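Organic hydroperoxide resistance protein (Deinococcus radiodurans, PDB 1USP) probably reduces organic hydroperoxides to the corresponding alcohols through a pair of reactive cysteines, as other Ohr proteins of the OsmC family do. Local coordinates at residues 96-101 against 133-138; 56-61 against 115-120. One frame throughout, in Å; residues are numbered along the deposited sequence.

Contact 1 of 2, residues 96-101 against 133-138; sequences VELEGH and VRLKVR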
loop_
_atom_site.group_PDB
_atom_site.type_symbol
_atom_site.label_atom_id
_atom_site.label_comp_id
_atom_site.label_asym_id
_atom_site.label_seq_id
_atom_site.Cartn_x
_atom_site.Cartn_y
_atom_site.Cartn_z
ATOM N N VAL A 96 10.278 -6.903 -0.286
ATOM C CA VAL A 96 10.366 -5.524 -0.758
ATOM C C VAL A 96 11.789 -5.050 -1.045
ATOM O O VAL A 96 12.672 -5.185 -0.210
ATOM C CB VAL A 96 9.757 -4.553 0.278
ATOM C CG1 VAL A 96 9.926 -3.084 -0.171
ATOM C CG2 VAL A 96 8.286 -4.872 0.502
ATOM N N GLU A 97 12.006 -4.469 -2.212
ATOM C CA GLU A 97 13.231 -3.699 -2.425
ATOM C C GLU A 97 12.935 -2.335 -2.971
ATOM O O GLU A 97 11.973 -2.137 -3.718
ATOM C CB GLU A 97 14.269 -4.453 -3.246
ATOM C CG GLU A 97 13.944 -4.778 -4.671
ATOM C CD GLU A 97 15.103 -5.503 -5.355
ATOM O OE1 GLU A 97 15.456 -5.145 -6.483
ATOM O OE2 GLU A 97 15.666 -6.445 -4.764
ATOM N N LEU A 98 13.742 -1.370 -2.551
ATOM C CA LEU A 98 13.578 0.015 -2.966
ATOM C C LEU A 98 14.869 0.450 -3.615
ATOM O O LEU A 98 15.929 0.305 -3.019
ATOM C CB LEU A 98 13.262 0.886 -1.778
ATOM C CG LEU A 98 12.052 0.406 -0.961
ATOM C CD1 LEU A 98 11.979 1.128 0.334
ATOM C CD2 LEU A 98 10.761 0.576 -1.750
ATOM N N GLU A 99 14.778 0.964 -4.839
ATOM C CA GLU A 99 15.953 1.331 -5.631
ATOM C C GLU A 99 15.869 2.779 -6.032
ATOM O O GLU A 99 14.980 3.156 -6.779
ATOM C CB GLU A 99 16.049 0.450 -6.888
ATOM C CG GLU A 99 17.258 0.730 -7.789
ATOM C CD GLU A 99 17.288 -0.171 -9.010
ATOM O OE1 GLU A 99 17.432 -1.399 -8.854
ATOM O OE2 GLU A 99 17.157 0.343 -10.136
ATOM N N GLY A 100 16.818 3.591 -5.572
ATOM C CA GLY A 100 16.860 4.987 -5.942
ATOM C C GLY A 100 17.831 5.287 -7.076
ATOM O O GLY A 100 18.831 4.602 -7.262
ATOM N N HIS A 101 17.525 6.340 -7.818
ATOM C CA HIS A 101 18.423 6.899 -8.836
ATOM C C HIS A 101 18.366 8.413 -8.731
ATOM O O HIS A 101 17.306 9.002 -8.829
ATOM C CB HIS A 101 18.030 6.448 -10.244
ATOM C CG HIS A 101 18.937 6.970 -11.313
ATOM N ND1 HIS A 101 19.958 6.220 -11.857
ATOM C CD2 HIS A 101 19.003 8.186 -11.910
ATOM C CE1 HIS A 101 20.603 6.943 -12.757
ATOM N NE2 HIS A 101 20.048 8.143 -12.803
ATOM N N VAL A 133 13.581 -5.434 4.068
ATOM C CA VAL A 133 13.625 -4.458 3.001
ATOM C C VAL A 133 15.070 -4.338 2.488
ATOM O O VAL A 133 16.005 -4.344 3.259
ATOM C CB VAL A 133 13.104 -3.071 3.480
ATOM C CG1 VAL A 133 13.206 -2.040 2.373
ATOM C CG2 VAL A 133 11.660 -3.176 3.973
ATOM N N ARG A 134 15.229 -4.277 1.176
ATOM C CA ARG A 134 16.522 -4.076 0.548
ATOM C C ARG A 134 16.566 -2.685 -0.044
ATOM O O ARG A 134 15.721 -2.343 -0.867
ATOM C CB ARG A 134 16.727 -5.120 -0.551
ATOM C CG ARG A 134 16.729 -6.547 -0.040
ATOM C CD ARG A 134 17.104 -7.599 -1.075
ATOM N NE ARG A 134 16.100 -7.784 -2.136
ATOM C CZ ARG A 134 14.909 -8.357 -1.972
ATOM N NH1 ARG A 134 14.537 -8.818 -0.794
ATOM N NH2 ARG A 134 14.073 -8.460 -3.003
ATOM N N LEU A 135 17.539 -1.885 0.374
ATOM C CA LEU A 135 17.762 -0.541 -0.168
ATOM C C LEU A 135 18.910 -0.569 -1.162
ATOM O O LEU A 135 20.002 -1.054 -0.849
ATOM C CB LEU A 135 18.134 0.444 0.928
ATOM C CG LEU A 135 17.185 0.595 2.111
ATOM C CD1 LEU A 135 17.773 1.538 3.126
ATOM C CD2 LEU A 135 15.835 1.064 1.629
ATOM N N LYS A 136 18.661 -0.011 -2.339
ATOM C CA LYS A 136 19.595 -0.058 -3.452
ATOM C C LYS A 136 19.728 1.327 -4.071
ATOM O O LYS A 136 18.811 2.141 -4.015
ATOM C CB LYS A 136 19.116 -1.061 -4.516
ATOM C CG LYS A 136 18.741 -2.453 -3.961
ATOM C CD LYS A 136 18.634 -3.587 -5.030
ATOM C CE LYS A 136 18.592 -3.081 -6.479
ATOM N NZ LYS A 136 18.142 -4.114 -7.465
ATOM N N VAL A 137 20.885 1.590 -4.659
ATOM C CA VAL A 137 21.094 2.792 -5.455
ATOM C C VAL A 137 21.596 2.332 -6.823
ATOM O O VAL A 137 22.521 1.536 -6.915
ATOM C CB VAL A 137 22.111 3.746 -4.783
ATOM C CG1 VAL A 137 22.557 4.835 -5.752
ATOM C CG2 VAL A 137 21.509 4.355 -3.521
ATOM N N ARG A 138 20.949 2.807 -7.875
ATOM C CA ARG A 138 21.404 2.583 -9.241
ATOM C C ARG A 138 22.245 3.804 -9.662
ATOM O O ARG A 138 23.271 3.660 -10.334
ATOM C CB ARG A 138 20.175 2.368 -10.136
ATOM C CG ARG A 138 20.453 2.128 -11.610
ATOM C CD ARG A 138 19.185 1.938 -12.455
ATOM N NE ARG A 138 18.333 3.128 -12.414
ATOM C CZ ARG A 138 17.426 3.467 -13.330
ATOM N NH1 ARG A 138 17.215 2.716 -14.404
ATOM N NH2 ARG A 138 16.713 4.579 -13.162
#

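Contact 2 of 2, residues 56-61 against 115-120; sequences ACFQGA and HAAHEV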
loop_
_atom_site.group_PDB
_atom_site.type_symbol
_atom_site.label_atom_id
_atom_site.label_comp_id
_atom_site.label_asym_id
_atom_site.label_seq_id
_atom_site.Cartn_x
_atom_site.Cartn_y
_atom_site.Cartn_z
ATOM N N ALA A 56 6.050 6.246 -3.434
ATOM C CA ALA A 56 5.569 7.609 -3.205
ATOM C C ALA A 56 5.965 8.125 -1.805
ATOM O O ALA A 56 6.329 9.291 -1.634
ATOM C CB ALA A 56 4.062 7.663 -3.394
ATOM N N CYS A 57 5.908 7.234 -0.816
ATOM C CA CYS A 57 6.222 7.562 0.577
ATOM C C CYS A 57 7.699 7.906 0.723
ATOM O O CYS A 57 8.072 8.814 1.460
ATOM C CB CYS A 57 5.881 6.357 1.465
ATOM S SG CYS A 57 6.046 6.656 3.246
ATOM N N PHE A 58 8.541 7.164 0.012
ATOM C CA PHE A 58 9.983 7.434 0.007
ATOM C C PHE A 58 10.281 8.776 -0.630
ATOM O O PHE A 58 11.161 9.471 -0.189
ATOM C CB PHE A 58 10.759 6.329 -0.710
ATOM C CG PHE A 58 11.714 5.599 0.176
ATOM C CD1 PHE A 58 11.261 4.974 1.323
ATOM C CD2 PHE A 58 13.072 5.547 -0.125
ATOM C CE1 PHE A 58 12.146 4.310 2.154
ATOM C CE2 PHE A 58 13.945 4.869 0.697
ATOM C CZ PHE A 58 13.482 4.259 1.835
ATOM N N GLN A 59 9.541 9.137 -1.668
ATOM C CA GLN A 59 9.687 10.442 -2.297
ATOM C C GLN A 59 9.271 11.571 -1.355
ATOM O O GLN A 59 9.937 12.606 -1.307
ATOM C CB GLN A 59 8.897 10.519 -3.615
ATOM C CG GLN A 59 9.611 9.868 -4.790
ATOM C CD GLN A 59 10.782 10.709 -5.330
ATOM O OE1 GLN A 59 11.136 11.732 -4.745
ATOM N NE2 GLN A 59 11.375 10.270 -6.443
ATOM N N GLY A 60 8.189 11.375 -0.605
ATOM C CA GLY A 60 7.780 12.328 0.421
ATOM C C GLY A 60 8.832 12.437 1.511
ATOM O O GLY A 60 9.177 13.541 1.975
ATOM N N ALA A 61 9.376 11.290 1.903
ATOM C CA ALA A 61 10.442 11.255 2.908
ATOM C C ALA A 61 11.704 11.988 2.428
ATOM O O ALA A 61 12.391 12.640 3.219
ATOM C CB ALA A 61 10.759 9.859 3.272
ATOM N N HIS A 115 19.043 5.971 3.198
ATOM C CA HIS A 115 18.957 5.594 4.608
ATOM C C HIS A 115 18.132 6.597 5.403
ATOM O O HIS A 115 17.326 6.219 6.261
ATOM C CB HIS A 115 20.362 5.441 5.196
ATOM C CG HIS A 115 21.078 4.218 4.717
ATOM N ND1 HIS A 115 21.009 3.015 5.374
ATOM C CD2 HIS A 115 21.855 4.005 3.629
ATOM C CE1 HIS A 115 21.745 2.124 4.738
ATOM N NE2 HIS A 115 22.267 2.697 3.672
ATOM N N ALA A 116 18.321 7.873 5.092
ATOM C CA ALA A 116 17.573 8.957 5.706
ATOM C C ALA A 116 16.068 8.845 5.456
ATOM O O ALA A 116 15.257 9.001 6.369
ATOM C CB ALA A 116 18.098 10.296 5.180
ATOM N N ALA A 117 15.707 8.577 4.211
ATOM C CA ALA A 117 14.330 8.359 3.836
ATOM C C ALA A 117 13.766 7.133 4.533
ATOM O O ALA A 117 12.628 7.154 4.970
ATOM C CB ALA A 117 14.221 8.200 2.346
ATOM N N HIS A 118 14.575 6.082 4.651
ATOM C CA HIS A 118 14.136 4.834 5.266
ATOM C C HIS A 118 13.799 5.000 6.750
ATOM O O HIS A 118 12.947 4.291 7.294
ATOM C CB HIS A 118 15.199 3.746 5.105
ATOM C CG HIS A 118 14.710 2.372 5.460
ATOM N ND1 HIS A 118 15.149 1.682 6.574
ATOM C CD2 HIS A 118 13.809 1.566 4.855
ATOM C CE1 HIS A 118 14.557 0.500 6.614
ATOM N NE2 HIS A 118 13.736 0.409 5.587
ATOM N N GLU A 119 14.502 5.922 7.388
ATOM C CA GLU A 119 14.306 6.223 8.785
ATOM C C GLU A 119 12.992 6.968 8.974
ATOM O O GLU A 119 12.322 6.774 9.966
ATOM C CB GLU A 119 15.475 7.063 9.317
ATOM C CG GLU A 119 15.248 7.586 10.728
ATOM C CD GLU A 119 16.246 7.073 11.740
ATOM O OE1 GLU A 119 16.616 5.884 11.673
ATOM O OE2 GLU A 119 16.641 7.860 12.633
ATOM N N VAL A 120 12.639 7.815 8.010
ATOM C CA VAL A 120 11.479 8.700 8.123
ATOM C C VAL A 120 10.175 8.086 7.593
ATOM O O VAL A 120 9.105 8.282 8.169
ATOM C CB VAL A 120 11.768 10.043 7.400
ATOM C CG1 VAL A 120 10.495 10.835 7.162
ATOM C CG2 VAL A 120 12.752 10.845 8.206
#

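Contact 1 of 2, residues 96-101 against 133-138
Glu-97 lays its carboxylate beside the guanidinium of Arg-134 and takes two N-H groups on one oxygen. NE of Arg-134 comes to OE2 at 3.0 Å on the anti lone pair, while NH2 reaches the same OE2 at 3.1 Å from farther out of the carboxylate plane. The carboxylate and guanidinium planes stand 66° apart, yet OE2 stays near the guanidinium plane. Glu-97 gets there with CG wedged between its backbone N and carbonyl carbon (chi1 65°) and the chain extended beyond. Its other oxygen, OE1, is met from above the carboxylate plane by NZ of Lys-136 at 3.0 Å, and that NZ also makes a weak bond to OE1 of Glu-99. Arg-82, on the adjoining strand 78-88, forms salt bridges with both glutamates, and Asp-95 holds Arg-134 as well, so the charges on this face form a network. The ladder beneath is parallel: strand 134-137 pairs in register with strand 91-101 at one edge of the mixed sheet. Leu-98 is gripped at both ends, its N donating to Arg-134 O at 2.8 Å and its O accepting from Lys-136 N at 2.8 Å. On the reverse face, toward the helices, Leu-98 CD1 packs 4.0 Å from Val-133 CG1 and 4.1 Å from Leu-135 CD2, the two leucine side chains lying side by side.

Contact 2 of 2, residues 56-61 against 115-120
Two helices that pack across one another in the OsmC-like fold, the long helix 46-68 and helix 107-120, meet here next to the disulfide between Cys-57 and Cys-121. The cysteine pair is the redox centre expected of an Ohr protein. Cys-57 lies in 56-61 and Cys-121 directly follows 115-120, so the crossing sets the middle of one helix beside the residue that follows the end of the other. The short axes run 8.6 Å apart at closest approach and at 107° to each other, a steep crossing whose close approach is made possible by small side chains. Ala-61 and Ala-117 point at one another, their CB atoms 3.9 Å apart, and the CB of Ala-61 also sits 3.7 Å from the carbonyl O of Ala-117. Beside this alanine pair, Val-120 turns CG1, anti to its backbone N (chi1 165°), to within 4.0 Å of Ala-61 CB. An aromatic side chain of the neighbouring subunit also packs against Val-120. Phe-58 fills the other flank. Its ring receives the methyl of Ala-117 over one face in a CH-pi contact, with CB 3.9 Å from the ring centroid and 18° off the normal. The far end of the ring reaches past that methyl to the next residue of the helix, and Ser-124 of helix 122-127 borders both Phe-58 and His-118. There Phe-58 CZ lies 3.7 Å from His-118 CB and approaches the imidazole at its edge, 4.1 Å from CD2.

Contacts 1 and 2 illustrate how a sheet and its covering helices share one core: their centres are 11 Å apart, and side chains of the two meet directly. Leu-98 CD1 comes to 3.7 Å from Phe-58 CE1, and Leu-135 CD2 lies 3.8 Å from His-118 CD2 and 4.0 Å from Phe-58 CZ. The apolar face of the parallel strand pair thus packs against the phenylalanine ring at CE1 and CZ, while one face of that ring carries the Ala-117 methyl. Since Phe-58 follows Cys-57 and also touches Cys-121, this shared packing ties contact 1 to the surroundings of the disulfide. The salt-bridge network occupies the sheet face turned away from the helices.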